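Local coordinates for SOXX (PDB 2C1D), which carries a covalently bound heme c as the SoxX chain of the SoxXA complex of chemotrophic sulfur oxidation, where it probably transfers electrons, at residues B[92-97]-B[118-123]; B[17-22]-B[124-129]; B[8-13]-B[82-87]; B[98-103]-B[112-117]. All coordinates share one frame; numbering follows the deposited sequence.

Contact 1: residues B[92-97]-B[118-123]. With HEC (heme c), chain O.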
# COMPACT_ATOMS: atom_id res chain seq x y z
N PRO B 92 10.97 5.30 -11.74
CA PRO B 92 10.00 5.78 -12.71
C PRO B 92 10.67 6.70 -13.73
O PRO B 92 11.76 7.19 -13.49
CB PRO B 92 8.98 6.53 -11.85
CG PRO B 92 9.83 7.08 -10.68
CD PRO B 92 10.87 6.01 -10.45
N ALA B 93 10.01 6.90 -14.87
CA ALA B 93 10.50 7.73 -15.97
C ALA B 93 9.99 9.12 -15.72
O ALA B 93 8.79 9.32 -15.53
CB ALA B 93 10.00 7.23 -17.30
N PHE B 94 10.91 10.08 -15.70
CA PHE B 94 10.54 11.46 -15.41
C PHE B 94 10.15 12.28 -16.64
O PHE B 94 9.63 13.38 -16.48
CB PHE B 94 11.64 12.11 -14.59
CG PHE B 94 11.68 11.60 -13.18
CD1 PHE B 94 12.49 10.54 -12.84
CD2 PHE B 94 10.89 12.17 -12.20
CE1 PHE B 94 12.51 10.05 -11.51
CE2 PHE B 94 10.92 11.70 -10.88
CZ PHE B 94 11.73 10.64 -10.55
N TYR B 95 10.30 11.72 -17.83
CA TYR B 95 9.97 12.41 -19.08
C TYR B 95 9.19 11.48 -20.01
O TYR B 95 9.59 11.21 -21.14
CB TYR B 95 11.25 12.94 -19.74
CG TYR B 95 11.04 14.12 -20.66
CD1 TYR B 95 10.52 15.33 -20.19
CD2 TYR B 95 11.39 14.05 -22.02
CE1 TYR B 95 10.32 16.43 -21.04
CE2 TYR B 95 11.22 15.15 -22.86
CZ TYR B 95 10.70 16.34 -22.36
OH TYR B 95 10.53 17.41 -23.20
N LYS B 96 8.06 10.99 -19.50
CA LYS B 96 7.24 10.00 -20.18
C LYS B 96 5.79 10.38 -20.01
O LYS B 96 5.36 10.80 -18.94
CB LYS B 96 7.46 8.60 -19.59
CG LYS B 96 6.75 7.48 -20.33
CD LYS B 96 7.15 6.11 -19.77
CE LYS B 96 6.37 4.96 -20.40
NZ LYS B 96 6.98 3.65 -19.99
N VAL B 97 5.03 10.25 -21.08
CA VAL B 97 3.69 10.81 -21.10
C VAL B 97 2.59 9.83 -21.45
O VAL B 97 1.42 10.15 -21.30
CB VAL B 97 3.62 12.02 -22.05
CG1 VAL B 97 4.52 13.14 -21.57
CG2 VAL B 97 3.96 11.60 -23.49
N PRO B 118 4.58 15.31 -18.41
CA PRO B 118 5.66 14.51 -17.83
C PRO B 118 5.88 14.96 -16.38
O PRO B 118 5.50 16.08 -16.03
CB PRO B 118 6.87 14.87 -18.69
CG PRO B 118 6.59 16.26 -19.16
CD PRO B 118 5.10 16.29 -19.39
N ILE B 119 6.44 14.09 -15.55
CA ILE B 119 6.61 14.44 -14.14
C ILE B 119 7.54 15.65 -13.99
O ILE B 119 7.29 16.56 -13.22
CB ILE B 119 7.11 13.21 -13.32
CG1 ILE B 119 6.07 12.07 -13.39
CG2 ILE B 119 7.45 13.64 -11.86
CD1 ILE B 119 6.63 10.71 -12.98
N LEU B 120 8.63 15.65 -14.74
CA LEU B 120 9.50 16.80 -14.83
C LEU B 120 9.46 17.40 -16.25
O LEU B 120 9.37 16.66 -17.22
CB LEU B 120 10.92 16.37 -14.48
CG LEU B 120 11.16 15.89 -13.05
CD1 LEU B 120 12.62 15.43 -12.91
CD2 LEU B 120 10.87 16.98 -12.06
N ASN B 121 9.54 18.72 -16.38
CA ASN B 121 9.65 19.32 -17.71
C ASN B 121 11.10 19.19 -18.24
O ASN B 121 11.97 18.74 -17.53
CB ASN B 121 9.07 20.75 -17.74
CG ASN B 121 9.85 21.75 -16.90
OD1 ASN B 121 9.27 22.61 -16.19
ND2 ASN B 121 11.15 21.69 -17.01
N ALA B 122 11.34 19.59 -19.47
CA ALA B 122 12.66 19.33 -20.13
C ALA B 122 13.82 20.05 -19.48
O ALA B 122 14.89 19.49 -19.33
CB ALA B 122 12.60 19.64 -21.60
N GLN B 123 13.61 21.31 -19.08
CA GLN B 123 14.66 22.08 -18.43
C GLN B 123 14.94 21.52 -17.03
O GLN B 123 16.09 21.55 -16.59
CB GLN B 123 14.30 23.58 -18.33
CG GLN B 123 15.44 24.45 -17.82
CD GLN B 123 16.69 24.34 -18.68
OE1 GLN B 123 17.82 24.19 -18.16
NE2 GLN B 123 16.50 24.39 -19.98
FE HEC O . 17.10 6.55 -9.54
CHA HEC O . 19.28 4.19 -10.69
CHB HEC O . 19.18 9.02 -10.57
CHC HEC O . 14.78 8.85 -8.64
CHD HEC O . 15.14 4.08 -8.11
NA HEC O . 18.89 6.59 -10.49
C1A HEC O . 19.64 5.50 -10.82
C2A HEC O . 20.90 5.98 -11.36
C3A HEC O . 20.88 7.33 -11.32
C4A HEC O . 19.60 7.73 -10.78
CMA HEC O . 21.95 8.34 -11.76
CAA HEC O . 21.99 5.04 -11.87
CBA HEC O . 22.63 4.25 -10.73
CGA HEC O . 23.67 5.14 -10.17
O1A HEC O . 24.65 5.39 -10.91
O2A HEC O . 23.54 5.61 -9.01
NB HEC O . 17.01 8.53 -9.57
C1B HEC O . 17.95 9.38 -10.11
C2B HEC O . 17.41 10.73 -10.13
C3B HEC O . 16.19 10.69 -9.58
C4B HEC O . 15.92 9.30 -9.24
CMB HEC O . 18.17 11.96 -10.62
CAB HEC O . 15.23 11.90 -9.40
CBB HEC O . 15.03 12.56 -10.60
NC HEC O . 15.26 6.49 -8.52
C1C HEC O . 14.48 7.57 -8.28
C2C HEC O . 13.34 7.12 -7.49
C3C HEC O . 13.36 5.77 -7.47
C4C HEC O . 14.64 5.37 -8.03
CMC HEC O . 12.12 7.99 -7.15
CAC HEC O . 12.35 4.77 -6.79
CBC HEC O . 11.05 4.81 -7.10
ND HEC O . 17.17 4.45 -9.43
C1D HEC O . 16.27 3.64 -8.76
C2D HEC O . 16.72 2.26 -8.86
C3D HEC O . 18.02 2.31 -9.67
C4D HEC O . 18.22 3.70 -9.97
CMD HEC O . 16.04 0.99 -8.28
CAD HEC O . 18.96 1.14 -10.09
CBD HEC O . 18.52 0.64 -11.46
CGD HEC O . 18.22 -0.85 -11.45
O1D HEC O . 17.00 -1.23 -11.45
O2D HEC O . 19.22 -1.62 -11.43
O HOH W 1 7.00 11.39 -16.62
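Phe94 meets Ile119 and Leu120 beside the heme of a cytochrome c fold. The 92-97 loop follows the axial ligand Met91, and 118-123 leads into the C-terminal helix 122-133. Phe94 CG lies anti to its carbonyl carbon (chi1 -72°), which turns the ring toward the porphyrin. From CB outward, CB touches Leu120 CD1 at 3.8 Å. CD2 touches Ile119 CG2 and Leu120 CD1, both placed obliquely to the ring. CE1 and CZ lie under the heme atom CBB, which stands over one ring face toward the rim, with CE1 to CBB at 3.7 Å. Cutting Phe94 back to alanine is likely to leave a gap between heme CBB and the Ile119 and Leu120 methyls. The Phe94 carbonyl accepts a nearly straight bond from Leu120 N (3.0 Å, 169°). Water 1 ties the loops further, accepting from Lys96 N and Ile119 N and probably donating to Ala93 O. Tyr95 runs alongside Pro118, and its OH bonds to Thr3 O. Lys96 NZ forms a salt bridge with Glu177 of the SoxA chain. At the Tyr95 ring edge, in its plane, Leu120 O lies 3.5 Å from CD1.

Contact 2: residues B[17-22]-B[124-129]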
# COMPACT_ATOMS: atom_id res chain seq x y z
N ALA B 17 21.61 14.60 -27.18
CA ALA B 17 21.27 16.01 -27.38
C ALA B 17 20.47 16.60 -26.19
O ALA B 17 19.61 15.93 -25.61
CB ALA B 17 20.45 16.15 -28.65
N SER B 18 20.76 17.86 -25.87
CA SER B 18 20.03 18.60 -24.85
C SER B 18 18.56 18.57 -25.19
O SER B 18 18.17 18.71 -26.35
CB SER B 18 20.50 20.06 -24.79
OG SER B 18 19.78 20.79 -23.81
N LEU B 19 17.75 18.35 -24.16
CA LEU B 19 16.31 18.34 -24.29
C LEU B 19 15.75 19.74 -24.53
O LEU B 19 14.61 19.86 -24.99
CB LEU B 19 15.65 17.76 -23.04
CG LEU B 19 15.89 16.29 -22.71
CD1 LEU B 19 15.16 15.94 -21.43
CD2 LEU B 19 15.43 15.40 -23.84
N THR B 20 16.53 20.78 -24.20
CA THR B 20 16.10 22.18 -24.35
C THR B 20 16.98 23.09 -25.20
O THR B 20 16.49 24.10 -25.70
CB THR B 20 15.97 22.86 -22.98
OG1 THR B 20 17.25 22.91 -22.34
CG2 THR B 20 15.06 22.09 -22.03
N GLY B 21 18.26 22.78 -25.33
CA GLY B 21 19.24 23.70 -25.89
C GLY B 21 19.79 24.72 -24.91
O GLY B 21 20.58 25.59 -25.28
N ALA B 22 19.37 24.65 -23.65
CA ALA B 22 19.81 25.62 -22.66
C ALA B 22 20.61 24.87 -21.60
O ALA B 22 20.22 23.77 -21.21
CB ALA B 22 18.62 26.32 -22.04
N GLN B 124 13.91 21.04 -16.35
CA GLN B 124 14.10 20.40 -15.03
C GLN B 124 15.04 19.19 -15.16
O GLN B 124 15.95 19.03 -14.34
CB GLN B 124 12.76 19.99 -14.42
CG GLN B 124 12.04 21.23 -13.83
CD GLN B 124 10.63 20.97 -13.41
OE1 GLN B 124 10.01 20.04 -13.88
NE2 GLN B 124 10.10 21.81 -12.55
N ILE B 125 14.83 18.40 -16.20
CA ILE B 125 15.71 17.26 -16.47
C ILE B 125 17.15 17.75 -16.67
O ILE B 125 18.07 17.19 -16.10
CB ILE B 125 15.28 16.43 -17.73
CG1 ILE B 125 13.84 15.91 -17.64
CG2 ILE B 125 16.28 15.26 -17.99
CD1 ILE B 125 13.60 14.79 -16.78
N GLU B 126 17.33 18.80 -17.47
CA GLU B 126 18.66 19.33 -17.75
C GLU B 126 19.33 19.85 -16.49
O GLU B 126 20.55 19.69 -16.30
CB GLU B 126 18.60 20.44 -18.82
CG GLU B 126 18.20 19.94 -20.21
CD GLU B 126 19.16 18.92 -20.80
OE1 GLU B 126 20.38 19.06 -20.59
OE2 GLU B 126 18.69 17.97 -21.47
N ASP B 127 18.53 20.46 -15.61
CA ASP B 127 18.97 20.99 -14.34
C ASP B 127 19.43 19.86 -13.39
O ASP B 127 20.45 20.01 -12.68
CB ASP B 127 17.84 21.80 -13.67
CG ASP B 127 17.55 23.14 -14.39
OD1 ASP B 127 18.31 23.58 -15.28
OD2 ASP B 127 16.56 23.85 -14.09
N VAL B 128 18.71 18.74 -13.39
CA VAL B 128 19.05 17.60 -12.56
C VAL B 128 20.36 16.99 -13.10
O VAL B 128 21.28 16.76 -12.35
CB VAL B 128 17.92 16.57 -12.54
CG1 VAL B 128 18.41 15.22 -11.95
CG2 VAL B 128 16.73 17.12 -11.74
N VAL B 129 20.43 16.79 -14.41
CA VAL B 129 21.63 16.26 -15.06
C VAL B 129 22.88 17.08 -14.73
O VAL B 129 23.93 16.51 -14.43
CB VAL B 129 21.45 16.17 -16.59
CG1 VAL B 129 22.77 15.89 -17.29
CG2 VAL B 129 20.47 15.10 -16.94
O HOH W 2 21.09 21.41 -21.89
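Glu126 and Leu19 bury the most surface here, and one hydrogen bond joins them. Leu19 N donates to Glu126 OE2 at 2.9 Å, almost straight at 172°. The N-H comes from above the carboxylate plane, 56° out of it. Glu126 is bent at chi2 (-61°), which folds the carboxylate back toward the 17-22 loop. OE2 also touches Leu19 CB at 3.4 Å, and it forms a salt bridge with Arg76 NE. The buried oxygen is thus held by a backbone N-H and a guanidinium group, which would favour the ionised form. The other oxygen, OE1, accepts from water 2, which also donates to Ala22 O. With a glutamine in place of Glu126, the charge partner of Arg76 is likely to be lost.

Beyond the polar bond, Leu19 reaches the helix with one methyl. Its CD1 packs 3.7 Å from Ile125 CG2, the two side chains crossing at a slant. Thr20 runs past Glu126 in the opposite direction, with OG1 3.8 Å from Glu126 CG. The loop keeps its shape through two ST turns. Ser18 OG accepts from Thr20 N, and from Gly21 N in an ST motif, while Thr20 OG1 accepts from Ala22 N.

The contact fixes the loop before helix 26-33 to the C-terminal helix 122-133. Helix 72-81 lies alongside, with Arg76 on Leu19 and Val79 on Ile125. Helix 26-33 packs on the same C-terminal helix through Ile32, which touches Val128.

Contact 3: residues B[8-13]-B[82-87]. With HEC (heme c), chain O.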
# COMPACT_ATOMS: atom_id res chain seq x y z
N VAL B 8 12.20 12.00 -28.03
CA VAL B 8 13.52 11.69 -27.49
C VAL B 8 14.08 10.42 -28.13
O VAL B 8 13.35 9.45 -28.36
CB VAL B 8 13.49 11.55 -25.93
CG1 VAL B 8 14.85 11.13 -25.39
CG2 VAL B 8 13.07 12.87 -25.28
N VAL B 9 15.38 10.46 -28.45
CA VAL B 9 16.12 9.36 -29.07
C VAL B 9 17.10 8.79 -28.06
O VAL B 9 18.07 9.44 -27.66
CB VAL B 9 16.91 9.80 -30.34
CG1 VAL B 9 17.58 8.58 -31.01
CG2 VAL B 9 16.00 10.52 -31.32
N TYR B 10 16.79 7.57 -27.62
CA TYR B 10 17.65 6.82 -26.73
C TYR B 10 18.46 5.81 -27.54
O TYR B 10 17.91 5.05 -28.33
CB TYR B 10 16.82 6.07 -25.68
CG TYR B 10 15.94 6.93 -24.79
CD1 TYR B 10 14.67 7.33 -25.21
CD2 TYR B 10 16.35 7.30 -23.51
CE1 TYR B 10 13.86 8.08 -24.41
CE2 TYR B 10 15.53 8.07 -22.69
CZ TYR B 10 14.29 8.46 -23.15
OH TYR B 10 13.47 9.22 -22.36
N VAL B 11 19.77 5.82 -27.32
CA VAL B 11 20.71 4.87 -27.90
C VAL B 11 21.43 4.21 -26.73
O VAL B 11 22.20 4.86 -26.02
CB VAL B 11 21.73 5.60 -28.83
CG1 VAL B 11 22.91 4.70 -29.21
CG2 VAL B 11 21.02 6.09 -30.10
N GLU B 12 21.17 2.92 -26.52
CA GLU B 12 21.67 2.19 -25.33
C GLU B 12 21.38 3.00 -24.06
O GLU B 12 22.24 3.12 -23.16
CB GLU B 12 23.18 1.85 -25.46
CG GLU B 12 23.60 1.03 -26.70
CD GLU B 12 22.69 -0.15 -27.00
OE1 GLU B 12 22.32 -0.34 -28.19
OE2 GLU B 12 22.33 -0.91 -26.05
N GLY B 13 20.17 3.57 -24.00
CA GLY B 13 19.72 4.38 -22.88
C GLY B 13 20.13 5.85 -22.88
O GLY B 13 19.50 6.65 -22.19
N ALA B 82 14.64 5.87 -17.15
CA ALA B 82 15.66 4.94 -16.68
C ALA B 82 15.42 3.55 -17.20
O ALA B 82 16.37 2.76 -17.32
CB ALA B 82 15.75 4.95 -15.17
N LYS B 83 14.18 3.23 -17.54
CA LYS B 83 13.82 1.96 -18.16
C LYS B 83 14.53 1.66 -19.48
O LYS B 83 14.54 0.51 -19.93
CB LYS B 83 12.31 1.88 -18.40
CG LYS B 83 11.48 1.69 -17.12
CD LYS B 83 10.79 2.97 -16.66
CE LYS B 83 9.62 2.71 -15.69
NZ LYS B 83 10.01 2.02 -14.43
N MET B 84 15.10 2.68 -20.12
CA MET B 84 15.82 2.47 -21.39
C MET B 84 17.28 2.09 -21.15
O MET B 84 18.00 1.73 -22.09
CB MET B 84 15.77 3.73 -22.26
CG MET B 84 14.38 4.19 -22.65
SD MET B 84 13.48 3.03 -23.65
CE MET B 84 14.26 3.27 -25.31
N THR B 85 17.71 2.19 -19.90
CA THR B 85 19.04 1.75 -19.48
C THR B 85 18.92 0.45 -18.66
O THR B 85 19.67 -0.51 -18.89
CB THR B 85 19.70 2.86 -18.64
OG1 THR B 85 19.99 4.00 -19.47
CG2 THR B 85 21.06 2.45 -18.10
N PHE B 86 17.98 0.42 -17.71
CA PHE B 86 17.78 -0.72 -16.81
C PHE B 86 16.39 -1.27 -17.00
O PHE B 86 15.43 -0.74 -16.42
CB PHE B 86 17.93 -0.31 -15.35
CG PHE B 86 19.13 0.55 -15.05
CD1 PHE B 86 18.98 1.91 -14.81
CD2 PHE B 86 20.39 -0.01 -14.90
CE1 PHE B 86 20.07 2.70 -14.49
CE2 PHE B 86 21.49 0.78 -14.57
CZ PHE B 86 21.33 2.13 -14.36
N GLU B 87 16.25 -2.32 -17.80
CA GLU B 87 14.94 -2.84 -18.18
C GLU B 87 14.14 -3.27 -16.95
O GLU B 87 14.67 -3.94 -16.06
CB GLU B 87 15.09 -4.05 -19.13
CG GLU B 87 13.79 -4.61 -19.69
CD GLU B 87 14.02 -5.56 -20.88
OE1 GLU B 87 14.89 -6.47 -20.77
OE2 GLU B 87 13.33 -5.39 -21.92
FE HEC O . 17.10 6.55 -9.54
CHA HEC O . 19.28 4.19 -10.69
CHB HEC O . 19.18 9.02 -10.57
CHC HEC O . 14.78 8.85 -8.64
CHD HEC O . 15.14 4.08 -8.11
NA HEC O . 18.89 6.59 -10.49
C1A HEC O . 19.64 5.50 -10.82
C2A HEC O . 20.90 5.98 -11.36
C3A HEC O . 20.88 7.33 -11.32
C4A HEC O . 19.60 7.73 -10.78
CMA HEC O . 21.95 8.34 -11.76
CAA HEC O . 21.99 5.04 -11.87
CBA HEC O . 22.63 4.25 -10.73
CGA HEC O . 23.67 5.14 -10.17
O1A HEC O . 24.65 5.39 -10.91
O2A HEC O . 23.54 5.61 -9.01
NB HEC O . 17.01 8.53 -9.57
C1B HEC O . 17.95 9.38 -10.11
C2B HEC O . 17.41 10.73 -10.13
C3B HEC O . 16.19 10.69 -9.58
C4B HEC O . 15.92 9.30 -9.24
CMB HEC O . 18.17 11.96 -10.62
CAB HEC O . 15.23 11.90 -9.40
CBB HEC O . 15.03 12.56 -10.60
NC HEC O . 15.26 6.49 -8.52
C1C HEC O . 14.48 7.57 -8.28
C2C HEC O . 13.34 7.12 -7.49
C3C HEC O . 13.36 5.77 -7.47
C4C HEC O . 14.64 5.37 -8.03
CMC HEC O . 12.12 7.99 -7.15
CAC HEC O . 12.35 4.77 -6.79
CBC HEC O . 11.05 4.81 -7.10
ND HEC O . 17.17 4.45 -9.43
C1D HEC O . 16.27 3.64 -8.76
C2D HEC O . 16.72 2.26 -8.86
C3D HEC O . 18.02 2.31 -9.67
C4D HEC O . 18.22 3.70 -9.97
CMD HEC O . 16.04 0.99 -8.28
CAD HEC O . 18.96 1.14 -10.09
CBD HEC O . 18.52 0.64 -11.46
CGD HEC O . 18.22 -0.85 -11.45
O1D HEC O . 17.00 -1.23 -11.45
O2D HEC O . 19.22 -1.62 -11.43
O HOH W 3 17.86 5.49 -20.28
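Met84 packs on Tyr10 where the 82-87 loop of the cytochrome c fold passes the N-terminal loop 8-13. The second segment opens with a short 3-10 turn, 82-84. Ala82 O accepts from both Thr85 N and Phe86 N, which closes the turn. Lys83 takes its NZ to Met91 O. Met84 does most of the touching. Its CG stands over the centre of the Tyr10 ring, 3.8 Å from the centroid and 13° off the normal, a CH-pi contact. The chain then bends at chi2 (-64°) and chi3 (-76°), which brings CE back to Tyr10 CB at 3.8 Å. SD stays above the same face at 5.0 Å from the centroid, a Met-aromatic contact. Val8 CG1 covers the opposite face of the ring. At Thr85, OG1 lies 3.4 Å from the CA of Gly13, a residue at positive phi with no side chain to come between them. Water 3 bridges Thr85 OG1 and Gly13 O. Phe86 turns to the heme instead, with heme CBD, on a propionate, over one ring face, 3.6 Å from Phe86 CD1, and Thr85 CG2 over the other. Helix 72-81 precedes this loop, and its Ala80 and Asn81 touch Tyr10, while its Ile78 touches Thr85.

Contact 4: residues B[98-103]-B[112-117]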
# COMPACT_ATOMS: atom_id res chain seq x y z
N ASP B 98 2.94 8.64 -21.89
CA ASP B 98 1.91 7.67 -22.25
C ASP B 98 2.42 6.24 -22.15
O ASP B 98 3.59 6.00 -21.82
CB ASP B 98 1.34 7.99 -23.65
CG ASP B 98 2.33 7.73 -24.80
OD1 ASP B 98 3.52 7.44 -24.57
OD2 ASP B 98 1.98 7.78 -26.00
N GLY B 99 1.55 5.28 -22.44
CA GLY B 99 1.87 3.86 -22.34
C GLY B 99 1.66 3.32 -20.92
O GLY B 99 2.29 2.33 -20.52
N PHE B 100 0.78 3.96 -20.17
CA PHE B 100 0.53 3.57 -18.77
C PHE B 100 -0.72 2.73 -18.63
O PHE B 100 -1.61 2.73 -19.50
CB PHE B 100 0.40 4.82 -17.88
CG PHE B 100 1.57 5.73 -17.97
CD1 PHE B 100 1.40 7.06 -18.35
CD2 PHE B 100 2.84 5.27 -17.68
CE1 PHE B 100 2.49 7.91 -18.45
CE2 PHE B 100 3.93 6.11 -17.77
CZ PHE B 100 3.76 7.43 -18.17
N VAL B 101 -0.77 2.02 -17.51
CA VAL B 101 -1.94 1.28 -17.13
C VAL B 101 -2.72 2.10 -16.08
O VAL B 101 -2.17 2.47 -15.03
CB VAL B 101 -1.58 -0.11 -16.57
CG1 VAL B 101 -2.82 -0.94 -16.40
CG2 VAL B 101 -0.57 -0.83 -17.48
N ARG B 102 -3.97 2.40 -16.40
CA ARG B 102 -4.81 3.27 -15.59
C ARG B 102 -4.13 4.60 -15.33
O ARG B 102 -3.87 4.97 -14.18
CB ARG B 102 -5.18 2.60 -14.27
CG ARG B 102 -5.99 1.31 -14.43
CD ARG B 102 -6.56 0.80 -13.11
NE ARG B 102 -7.65 1.61 -12.56
CZ ARG B 102 -8.95 1.43 -12.79
NH1 ARG B 102 -9.83 2.23 -12.23
NH2 ARG B 102 -9.39 0.45 -13.56
N PRO B 103 -3.81 5.35 -16.40
CA PRO B 103 -3.12 6.62 -16.21
C PRO B 103 -3.97 7.54 -15.35
O PRO B 103 -5.21 7.64 -15.54
CB PRO B 103 -2.93 7.16 -17.64
CG PRO B 103 -3.98 6.48 -18.45
CD PRO B 103 -4.09 5.09 -17.82
N GLY B 112 -6.57 10.35 -16.08
CA GLY B 112 -5.87 11.38 -16.83
C GLY B 112 -5.72 10.93 -18.27
O GLY B 112 -5.33 9.78 -18.53
N ALA B 113 -6.10 11.81 -19.20
CA ALA B 113 -6.00 11.54 -20.64
C ALA B 113 -4.56 11.62 -21.07
O ALA B 113 -3.88 12.63 -20.83
CB ALA B 113 -6.82 12.57 -21.42
N GLU B 114 -4.07 10.55 -21.68
CA GLU B 114 -2.75 10.58 -22.27
C GLU B 114 -2.85 11.37 -23.57
O GLU B 114 -3.89 11.30 -24.23
CB GLU B 114 -2.26 9.16 -22.53
CG GLU B 114 -1.94 8.44 -21.23
CD GLU B 114 -1.57 6.98 -21.41
OE1 GLU B 114 -0.96 6.41 -20.49
OE2 GLU B 114 -1.90 6.39 -22.45
N PRO B 115 -1.81 12.12 -23.94
CA PRO B 115 -0.55 12.22 -23.18
C PRO B 115 -0.69 13.06 -21.95
O PRO B 115 -1.31 14.13 -21.97
CB PRO B 115 0.42 12.88 -24.17
CG PRO B 115 -0.45 13.61 -25.14
CD PRO B 115 -1.77 12.92 -25.18
N LEU B 116 -0.13 12.56 -20.86
CA LEU B 116 0.01 13.27 -19.61
C LEU B 116 1.11 14.32 -19.69
O LEU B 116 2.06 14.18 -20.48
CB LEU B 116 0.39 12.28 -18.52
CG LEU B 116 -0.67 11.61 -17.63
CD1 LEU B 116 -2.05 11.52 -18.25
CD2 LEU B 116 -0.18 10.27 -17.11
N ALA B 117 1.06 15.32 -18.82
CA ALA B 117 2.26 16.09 -18.53
C ALA B 117 3.34 15.14 -17.99
O ALA B 117 3.04 14.28 -17.14
CB ALA B 117 1.99 17.18 -17.50
O HOH W 4 -2.15 3.77 -21.87
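The backbones of 98-103 and 112-117 run nearest each other at Asp98 with Pro115 and at Pro103 with Gly112, and they bond at the second, where Gly112 N donates to Pro103 O at 3.1 Å. Between these points lies the Glu114 side chain, extended beyond CG (chi2 175°), so that its carboxylate reaches the opposing loop. OE1 takes the N-H of Phe100 at 3.0 Å on its syn lone pair, with an angle of 155°. The same oxygen rests 3.3 Å from Phe100 CD1, with ring and carboxylate planes 64° apart. Pro103 crosses Glu114 at about a right angle, and its CB lies 3.5 Å from OE1. OE2 accepts from water 4, which also donates to Phe100 O. This is an irregular loop excursion of the cytochrome c fold, set between helix 72-81 and helix 122-133. It lies away from the heme and faces the SoxA chain, where Arg102 makes a cation-pi contact with Phe234 of SoxA. Asp98 OD2 forms a salt bridge with Lys6. Leu116 CD2 approaches the Phe100 ring obliquely, 3.8 Å from CD1, and also touches Pro103 CB at 4.2 Å.

Contacts 1 and 3 both touch the heme, through Phe94 and Pro92 in one and Phe86 in the other, with centres about 14 Å apart. Contact 2 shares helix 122-133 with contact 1, about 11 Å away between centres. Val128, on the helix segment of contact 2, touches the heme, while the Ile125 side chain stays about 7 Å from it. Leu19 CD2 of contact 2 and Tyr95 CE2 of contact 1 both pack on Val8 CG2 of contact 3, each at 3.8 Å. Contact 4 is nested within the loop closed by contact 1. Val97 O and Leu116 N, 2.9 Å apart, join these two. Contact 4 is more remote, its Phe100 side chain about 13 Å from a heme.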